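Long-range contacts in glucokinase (Thermus thermophilus, PDB 3VOV), which probably catalyses the phosphorylation of glucose and related hexoses at the expense of ATP, as a zinc-containing ROK-family hexokinase: residues A121-V132 with D237-A248; E105-H116 with G137-R148. All coordinates share one frame; numbering follows the deposited sequence.

From the N terminus, the chain runs off the last strand of the first sheet (102-106) into helix 107-118, then makes strands 127-132, 136-142 and 145-146 one after another. Interaction 2 closes the shorter loop, only 20 residues, by laying 137-148 back against 105-116. Interaction 1 spans 104 residues, about half of them helical, before 237-248 returns beside 121-132. Because the segments alternate, the two loops cross rather than nest. Strand 127-132 is the common element: it pairs with 240-244 in interaction 1 and neighbours 136-142 of interaction 2. Thr131 N and Gly137 O, and Ser127 OG and His116 ND1, probably hydrogen-bond between the contacts, tying both to the second mixed sheet.

Interaction 1: A121-V132 with D237-A248; sequences AQGEESSLYLTV and DPGVVVLGGGVA
Strands 127-132 and 240-244 run parallel, 17° between their directions, zipped by backbone bonds that pass in turn from Leu128 N to Val240 O, Val242 N to Leu128 O (2.7 Å), Leu130 N to Val242 O, Gly244 N to Leu130 O and Val132 N to Gly244 O. On one face Val242 CG1 meets the edge of the Tyr129 ring, 3.7 Å from Tyr129 CD1, while its other methyl, CG2, lies 3.8 Å from Ala121 CB. Glu124 crosses Val240 at about a right angle, its CG 3.7 Å from Val240 CG2. On the reverse face Leu130 and Leu243 point the same way, with Leu130 CD2 4.0 Å from Leu243 CD1. Before the strands pair, Gly239 N donates to Ser126 OG over 3.1 Å, the hydroxyl placed there by a chi1 of 73°, between its own backbone N and carbonyl carbon. Past the other end, Val132 O accepts from Val247 N, 3.0 Å, at the start of helix 246-249, and Val132 CB packs on Ala248 CB. These are inner strands of the mixed sheet in the second lobe of the actin-like ATPase fold of the ROK family: Tyr129 lies against helix 107-118, whereas Leu130 and Val241 face helix 212-236 and Leu243 faces helix 253-265, with strand 136-142 flanking 127-132 and strand 275-277 flanking 240-244.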
# COMPACT_ATOMS: atom_id res chain seq x y z
N ALA B 121 16.45 -28.35 5.22
CA ALA B 121 15.77 -28.83 4.02
C ALA B 121 16.38 -30.13 3.47
O ALA B 121 16.09 -30.52 2.34
CB ALA B 121 15.71 -27.73 2.93
N GLN B 122 17.22 -30.78 4.26
CA GLN B 122 17.81 -32.05 3.82
C GLN B 122 16.66 -33.01 3.48
O GLN B 122 15.69 -33.16 4.25
CB GLN B 122 18.74 -32.62 4.90
CG GLN B 122 19.54 -33.79 4.39
CD GLN B 122 20.58 -34.31 5.40
OE1 GLN B 122 20.60 -33.94 6.58
NE2 GLN B 122 21.48 -35.16 4.90
N GLY B 123 16.76 -33.61 2.30
CA GLY B 123 15.75 -34.55 1.77
C GLY B 123 14.99 -33.95 0.60
O GLY B 123 14.51 -34.68 -0.25
N GLU B 124 14.91 -32.61 0.54
CA GLU B 124 14.20 -31.93 -0.55
C GLU B 124 15.00 -31.93 -1.84
O GLU B 124 16.23 -32.02 -1.80
CB GLU B 124 13.85 -30.50 -0.15
CG GLU B 124 12.98 -30.41 1.07
CD GLU B 124 11.69 -31.22 0.94
OE1 GLU B 124 11.36 -31.94 1.91
OE2 GLU B 124 11.01 -31.13 -0.10
N GLU B 125 14.27 -31.79 -2.96
CA GLU B 125 14.81 -31.48 -4.27
C GLU B 125 15.04 -29.98 -4.45
O GLU B 125 16.02 -29.57 -5.06
CB GLU B 125 13.83 -31.92 -5.36
CG GLU B 125 13.74 -33.42 -5.56
CD GLU B 125 15.10 -34.01 -5.80
OE1 GLU B 125 15.69 -33.70 -6.88
OE2 GLU B 125 15.60 -34.73 -4.89
N SER B 126 14.12 -29.17 -3.94
CA SER B 126 14.21 -27.72 -4.08
C SER B 126 13.91 -27.10 -2.73
O SER B 126 13.15 -27.67 -1.92
CB SER B 126 13.28 -27.17 -5.20
OG SER B 126 11.89 -27.20 -4.82
N SER B 127 14.54 -25.97 -2.46
CA SER B 127 14.18 -25.22 -1.28
C SER B 127 14.44 -23.72 -1.51
O SER B 127 15.09 -23.30 -2.48
CB SER B 127 14.91 -25.75 -0.03
OG SER B 127 16.31 -25.63 -0.19
N LEU B 128 13.95 -22.94 -0.56
CA LEU B 128 14.05 -21.51 -0.64
C LEU B 128 14.49 -21.07 0.73
O LEU B 128 13.92 -21.50 1.73
CB LEU B 128 12.65 -21.02 -0.97
CG LEU B 128 12.16 -19.61 -1.10
CD1 LEU B 128 12.68 -18.76 0.00
CD2 LEU B 128 12.39 -19.03 -2.50
N TYR B 129 15.52 -20.25 0.79
CA TYR B 129 16.11 -19.84 2.05
C TYR B 129 16.15 -18.31 2.16
O TYR B 129 16.52 -17.63 1.21
CB TYR B 129 17.53 -20.38 2.09
CG TYR B 129 18.38 -19.91 3.24
CD1 TYR B 129 18.25 -20.49 4.47
CD2 TYR B 129 19.34 -18.91 3.07
CE1 TYR B 129 19.03 -20.08 5.55
CE2 TYR B 129 20.15 -18.49 4.14
CZ TYR B 129 19.98 -19.11 5.38
OH TYR B 129 20.76 -18.76 6.47
N LEU B 130 15.78 -17.80 3.33
CA LEU B 130 15.85 -16.35 3.59
C LEU B 130 16.60 -16.15 4.86
O LEU B 130 16.42 -16.91 5.81
CB LEU B 130 14.44 -15.78 3.76
CG LEU B 130 14.34 -14.25 3.68
CD1 LEU B 130 14.38 -13.83 2.23
CD2 LEU B 130 13.03 -13.75 4.37
N THR B 131 17.52 -15.19 4.86
CA THR B 131 18.23 -14.87 6.09
C THR B 131 17.94 -13.44 6.47
O THR B 131 18.20 -12.52 5.69
CB THR B 131 19.78 -15.14 5.98
OG1 THR B 131 20.46 -14.56 7.10
CG2 THR B 131 20.33 -14.60 4.70
N VAL B 132 17.41 -13.26 7.69
CA VAL B 132 17.18 -11.93 8.25
C VAL B 132 18.26 -11.62 9.28
O VAL B 132 18.34 -12.23 10.33
CB VAL B 132 15.74 -11.83 8.89
CG1 VAL B 132 15.41 -10.40 9.35
CG2 VAL B 132 14.71 -12.29 7.87
N ASP B 237 7.50 -22.51 -5.74
CA ASP B 237 6.85 -23.76 -5.26
C ASP B 237 7.93 -24.72 -4.73
O ASP B 237 8.06 -25.84 -5.23
CB ASP B 237 6.00 -24.42 -6.38
CG ASP B 237 5.20 -25.65 -5.88
OD1 ASP B 237 4.94 -25.78 -4.66
OD2 ASP B 237 4.80 -26.46 -6.74
N PRO B 238 8.72 -24.26 -3.73
CA PRO B 238 9.85 -25.04 -3.26
C PRO B 238 9.38 -26.17 -2.35
O PRO B 238 8.30 -26.09 -1.78
CB PRO B 238 10.63 -24.01 -2.43
CG PRO B 238 9.53 -23.12 -1.85
CD PRO B 238 8.57 -22.98 -2.99
N GLY B 239 10.19 -27.22 -2.20
CA GLY B 239 9.86 -28.31 -1.28
C GLY B 239 9.58 -27.76 0.12
O GLY B 239 8.56 -28.06 0.72
N VAL B 240 10.49 -26.91 0.59
CA VAL B 240 10.49 -26.38 1.95
C VAL B 240 11.00 -24.94 1.86
O VAL B 240 11.82 -24.60 0.98
CB VAL B 240 11.44 -27.27 2.87
CG1 VAL B 240 11.92 -26.56 4.10
CG2 VAL B 240 10.70 -28.58 3.29
N VAL B 241 10.52 -24.12 2.79
CA VAL B 241 11.06 -22.78 3.00
C VAL B 241 11.88 -22.78 4.29
O VAL B 241 11.41 -23.23 5.35
CB VAL B 241 9.92 -21.76 3.07
CG1 VAL B 241 10.47 -20.36 3.40
CG2 VAL B 241 9.15 -21.76 1.75
N VAL B 242 13.10 -22.26 4.21
CA VAL B 242 13.97 -22.22 5.40
C VAL B 242 14.23 -20.76 5.79
O VAL B 242 14.57 -19.95 4.91
CB VAL B 242 15.34 -22.93 5.13
CG1 VAL B 242 16.26 -22.93 6.41
CG2 VAL B 242 15.13 -24.36 4.65
N LEU B 243 14.05 -20.44 7.07
CA LEU B 243 14.31 -19.08 7.55
C LEU B 243 15.42 -19.08 8.59
O LEU B 243 15.35 -19.77 9.61
CB LEU B 243 13.03 -18.46 8.16
CG LEU B 243 13.10 -17.04 8.73
CD1 LEU B 243 13.43 -16.03 7.64
CD2 LEU B 243 11.77 -16.65 9.41
N GLY B 244 16.46 -18.29 8.31
CA GLY B 244 17.56 -18.14 9.25
C GLY B 244 17.94 -16.69 9.46
O GLY B 244 17.14 -15.77 9.23
N GLY B 245 19.18 -16.52 9.89
CA GLY B 245 19.75 -15.24 10.24
C GLY B 245 19.52 -14.87 11.69
O GLY B 245 18.49 -15.18 12.25
N GLY B 246 20.43 -14.08 12.26
CA GLY B 246 20.40 -13.83 13.70
C GLY B 246 19.23 -13.01 14.17
O GLY B 246 18.78 -13.17 15.32
N VAL B 247 18.72 -12.13 13.31
CA VAL B 247 17.62 -11.29 13.71
C VAL B 247 16.33 -12.11 13.79
O VAL B 247 15.58 -11.96 14.76
CB VAL B 247 17.50 -10.03 12.79
CG1 VAL B 247 16.25 -9.32 13.05
CG2 VAL B 247 18.70 -9.10 13.03
N ALA B 248 16.07 -12.96 12.80
CA ALA B 248 14.85 -13.77 12.85
C ALA B 248 14.96 -14.87 13.94
O ALA B 248 14.04 -15.07 14.73
CB ALA B 248 14.59 -14.38 11.53
O HOH W 1 11.02 -25.51 -6.97

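Interaction 2: E105-H116 with G137-R148; sequences ENDANAAALAEH and GGGVVLGGRVLR
Helix 107-118, which follows the last strand of the first sheet, packs on strand 136-142 and hairpin partner 145-146 of the second mixed sheet, within the actin-like ATPase fold of ROK kinases. The axes of 107-116 and 137-142 cross at -49°, and glycines bring the backbones close: Ala112 CB rests 3.7 Å from Gly139 CA, where any side chain on the glycine would collide. Farther along, Val141 CG1 sits over the centre of the His116 ring in a CH-pi contact, 3.4 Å from the centroid. A chi1 of -176°, CG anti to the backbone N, carries the His116 ring over to Val141, and a chi2 near 90° presents its face; its ND1 is hydrogen-bonded to Ser127 OG. Leu113 crosses Val146 at about a right angle, CB to Val146 CG2, and Val146 CG1 lies 3.6 Å from Asn109 CG. Glu105, bent at chi2, comes in from the opposite direction to Arg148. Arg148 NE gives its hydrogen to Glu105 OE2 over 3.1 Å, meeting the carboxylate from above its plane; the two planar groups are turned 27° apart. The other oxygen, Glu105 OE1, accepts from Asn109 ND2 at 2.9 Å and from Asn106 N, the latter on its anti lone pair. Replacing Glu105 with an alanine would probably leave Arg148 without this salt-bridge mate and the Asn109 amide freer to turn. Water reinforces the junction, one molecule linking Asn109 OD1, Val140 N and Leu147 O. With both carboxylate oxygens engaged, and a cation beside it, Glu105 is likely to stay ionised although buried, and by charge it ties the end of strand 102-106, just ahead of the helix, to the chain just after strand 145-146.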
# COMPACT_ATOMS: atom_id res chain seq x y z
N GLU B 105 30.93 -18.02 -4.36
CA GLU B 105 29.50 -18.03 -4.14
C GLU B 105 29.16 -16.91 -3.17
O GLU B 105 29.97 -16.54 -2.31
CB GLU B 105 29.05 -19.40 -3.61
CG GLU B 105 27.49 -19.56 -3.43
CD GLU B 105 26.72 -19.26 -4.69
OE1 GLU B 105 26.44 -18.06 -4.97
OE2 GLU B 105 26.38 -20.23 -5.40
N ASN B 106 27.99 -16.32 -3.36
CA ASN B 106 27.46 -15.32 -2.43
C ASN B 106 27.16 -16.02 -1.09
O ASN B 106 26.69 -17.17 -1.08
CB ASN B 106 26.22 -14.70 -3.09
CG ASN B 106 25.24 -14.20 -2.10
OD1 ASN B 106 25.46 -13.15 -1.47
ND2 ASN B 106 24.13 -14.90 -1.94
N ASP B 107 27.40 -15.34 0.02
CA ASP B 107 27.25 -15.97 1.34
C ASP B 107 25.85 -16.47 1.66
O ASP B 107 25.71 -17.52 2.27
CB ASP B 107 27.74 -15.04 2.45
CG ASP B 107 26.95 -13.72 2.52
OD1 ASP B 107 26.21 -13.31 1.61
OD2 ASP B 107 27.05 -13.12 3.57
N ALA B 108 24.82 -15.73 1.24
CA ALA B 108 23.43 -16.15 1.45
C ALA B 108 23.05 -17.34 0.57
O ALA B 108 22.38 -18.29 1.05
CB ALA B 108 22.48 -14.94 1.23
N ASN B 109 23.50 -17.35 -0.70
CA ASN B 109 23.34 -18.54 -1.58
C ASN B 109 24.03 -19.76 -0.95
O ASN B 109 23.50 -20.88 -0.95
CB ASN B 109 23.97 -18.34 -2.97
CG ASN B 109 23.17 -17.41 -3.87
OD1 ASN B 109 22.03 -17.09 -3.60
ND2 ASN B 109 23.79 -16.96 -4.95
N ALA B 110 25.25 -19.55 -0.48
CA ALA B 110 25.99 -20.60 0.22
C ALA B 110 25.27 -21.19 1.48
O ALA B 110 25.17 -22.43 1.63
CB ALA B 110 27.40 -20.08 0.57
N ALA B 111 24.77 -20.33 2.37
CA ALA B 111 23.97 -20.81 3.49
C ALA B 111 22.75 -21.58 2.99
O ALA B 111 22.41 -22.63 3.54
CB ALA B 111 23.56 -19.66 4.48
N ALA B 112 22.10 -21.08 1.94
CA ALA B 112 20.94 -21.77 1.40
C ALA B 112 21.29 -23.21 0.90
O ALA B 112 20.55 -24.17 1.15
CB ALA B 112 20.33 -20.95 0.21
N LEU B 113 22.40 -23.33 0.15
CA LEU B 113 22.89 -24.65 -0.31
C LEU B 113 23.15 -25.61 0.86
O LEU B 113 22.80 -26.78 0.82
CB LEU B 113 24.16 -24.47 -1.19
CG LEU B 113 24.79 -25.61 -2.00
CD1 LEU B 113 23.76 -26.16 -3.02
CD2 LEU B 113 26.11 -25.16 -2.71
N ALA B 114 23.76 -25.08 1.91
CA ALA B 114 24.10 -25.84 3.06
C ALA B 114 22.84 -26.31 3.78
O ALA B 114 22.71 -27.49 4.08
CB ALA B 114 25.04 -25.02 4.00
N GLU B 115 21.90 -25.42 4.03
CA GLU B 115 20.63 -25.85 4.67
C GLU B 115 19.89 -26.86 3.82
O GLU B 115 19.21 -27.77 4.34
CB GLU B 115 19.73 -24.65 4.98
CG GLU B 115 20.30 -23.74 6.05
CD GLU B 115 20.20 -24.27 7.45
OE1 GLU B 115 19.41 -25.23 7.71
OE2 GLU B 115 20.90 -23.68 8.32
N HIS B 116 20.02 -26.73 2.51
CA HIS B 116 19.40 -27.69 1.61
C HIS B 116 19.95 -29.12 1.70
O HIS B 116 19.18 -30.06 1.79
CB HIS B 116 19.55 -27.22 0.17
CG HIS B 116 18.86 -28.10 -0.81
ND1 HIS B 116 17.55 -27.90 -1.19
CD2 HIS B 116 19.31 -29.16 -1.53
CE1 HIS B 116 17.21 -28.83 -2.09
NE2 HIS B 116 18.27 -29.59 -2.32
N GLY B 137 18.87 -11.31 3.00
CA GLY B 137 19.25 -12.00 1.80
C GLY B 137 18.60 -13.37 1.71
O GLY B 137 17.82 -13.77 2.57
N GLY B 138 18.97 -14.11 0.68
CA GLY B 138 18.41 -15.44 0.52
C GLY B 138 19.07 -16.25 -0.54
O GLY B 138 20.10 -15.88 -1.08
N GLY B 139 18.47 -17.38 -0.87
CA GLY B 139 19.01 -18.22 -1.92
C GLY B 139 17.95 -19.18 -2.36
O GLY B 139 17.07 -19.53 -1.55
N VAL B 140 17.98 -19.54 -3.65
CA VAL B 140 17.09 -20.52 -4.21
C VAL B 140 17.90 -21.72 -4.71
O VAL B 140 18.86 -21.56 -5.48
CB VAL B 140 16.29 -19.93 -5.39
CG1 VAL B 140 15.20 -20.94 -5.80
CG2 VAL B 140 15.62 -18.61 -4.97
N VAL B 141 17.49 -22.91 -4.27
CA VAL B 141 18.16 -24.19 -4.59
C VAL B 141 17.15 -25.04 -5.35
O VAL B 141 16.08 -25.37 -4.84
CB VAL B 141 18.64 -24.92 -3.33
CG1 VAL B 141 19.37 -26.25 -3.67
CG2 VAL B 141 19.63 -23.98 -2.52
N LEU B 142 17.47 -25.30 -6.60
CA LEU B 142 16.66 -26.17 -7.42
C LEU B 142 17.48 -27.31 -8.06
O LEU B 142 18.63 -27.07 -8.41
CB LEU B 142 16.14 -25.32 -8.63
CG LEU B 142 15.54 -23.91 -8.40
CD1 LEU B 142 15.27 -23.13 -9.68
CD2 LEU B 142 14.26 -23.99 -7.58
N GLY B 143 16.92 -28.54 -8.23
CA GLY B 143 17.48 -29.84 -7.52
C GLY B 143 18.98 -29.59 -7.21
O GLY B 143 19.86 -30.14 -7.87
N GLY B 144 19.21 -28.93 -6.07
CA GLY B 144 20.32 -29.46 -5.21
C GLY B 144 21.41 -28.43 -5.61
O GLY B 144 22.50 -28.49 -5.10
N ARG B 145 21.11 -27.50 -6.56
CA ARG B 145 22.04 -26.43 -6.98
C ARG B 145 21.46 -25.00 -6.87
O ARG B 145 20.27 -24.77 -7.13
CB ARG B 145 22.58 -26.62 -8.41
CG ARG B 145 23.19 -27.99 -8.78
CD ARG B 145 24.54 -28.36 -8.10
NE ARG B 145 25.44 -27.26 -7.74
CZ ARG B 145 26.59 -26.93 -8.34
NH1 ARG B 145 27.30 -25.91 -7.86
NH2 ARG B 145 27.05 -27.61 -9.38
N VAL B 146 22.32 -24.07 -6.49
CA VAL B 146 21.97 -22.64 -6.40
C VAL B 146 21.55 -22.04 -7.75
O VAL B 146 22.23 -22.20 -8.79
CB VAL B 146 23.14 -21.83 -5.74
CG1 VAL B 146 22.92 -20.33 -5.89
CG2 VAL B 146 23.29 -22.24 -4.27
N LEU B 147 20.41 -21.35 -7.74
CA LEU B 147 19.98 -20.54 -8.88
C LEU B 147 20.79 -19.25 -8.88
O LEU B 147 20.60 -18.40 -8.04
CB LEU B 147 18.49 -20.15 -8.71
CG LEU B 147 17.52 -19.96 -9.88
CD1 LEU B 147 16.44 -18.86 -9.56
CD2 LEU B 147 18.14 -19.78 -11.25
N ARG B 148 21.67 -19.08 -9.83
CA ARG B 148 22.53 -17.92 -9.87
C ARG B 148 22.01 -16.77 -10.73
O ARG B 148 22.39 -15.63 -10.47
CB ARG B 148 23.97 -18.28 -10.28
CG ARG B 148 24.86 -18.68 -9.01
CD ARG B 148 26.32 -19.03 -9.38
NE ARG B 148 26.87 -20.04 -8.49
CZ ARG B 148 27.29 -21.26 -8.88
NH1 ARG B 148 27.24 -21.62 -10.16
NH2 ARG B 148 27.77 -22.13 -7.98
O HOH W 2 26.78 -22.69 -5.14
O HOH W 3 19.86 -18.12 -5.34
O HOH W 4 22.88 -15.42 -7.13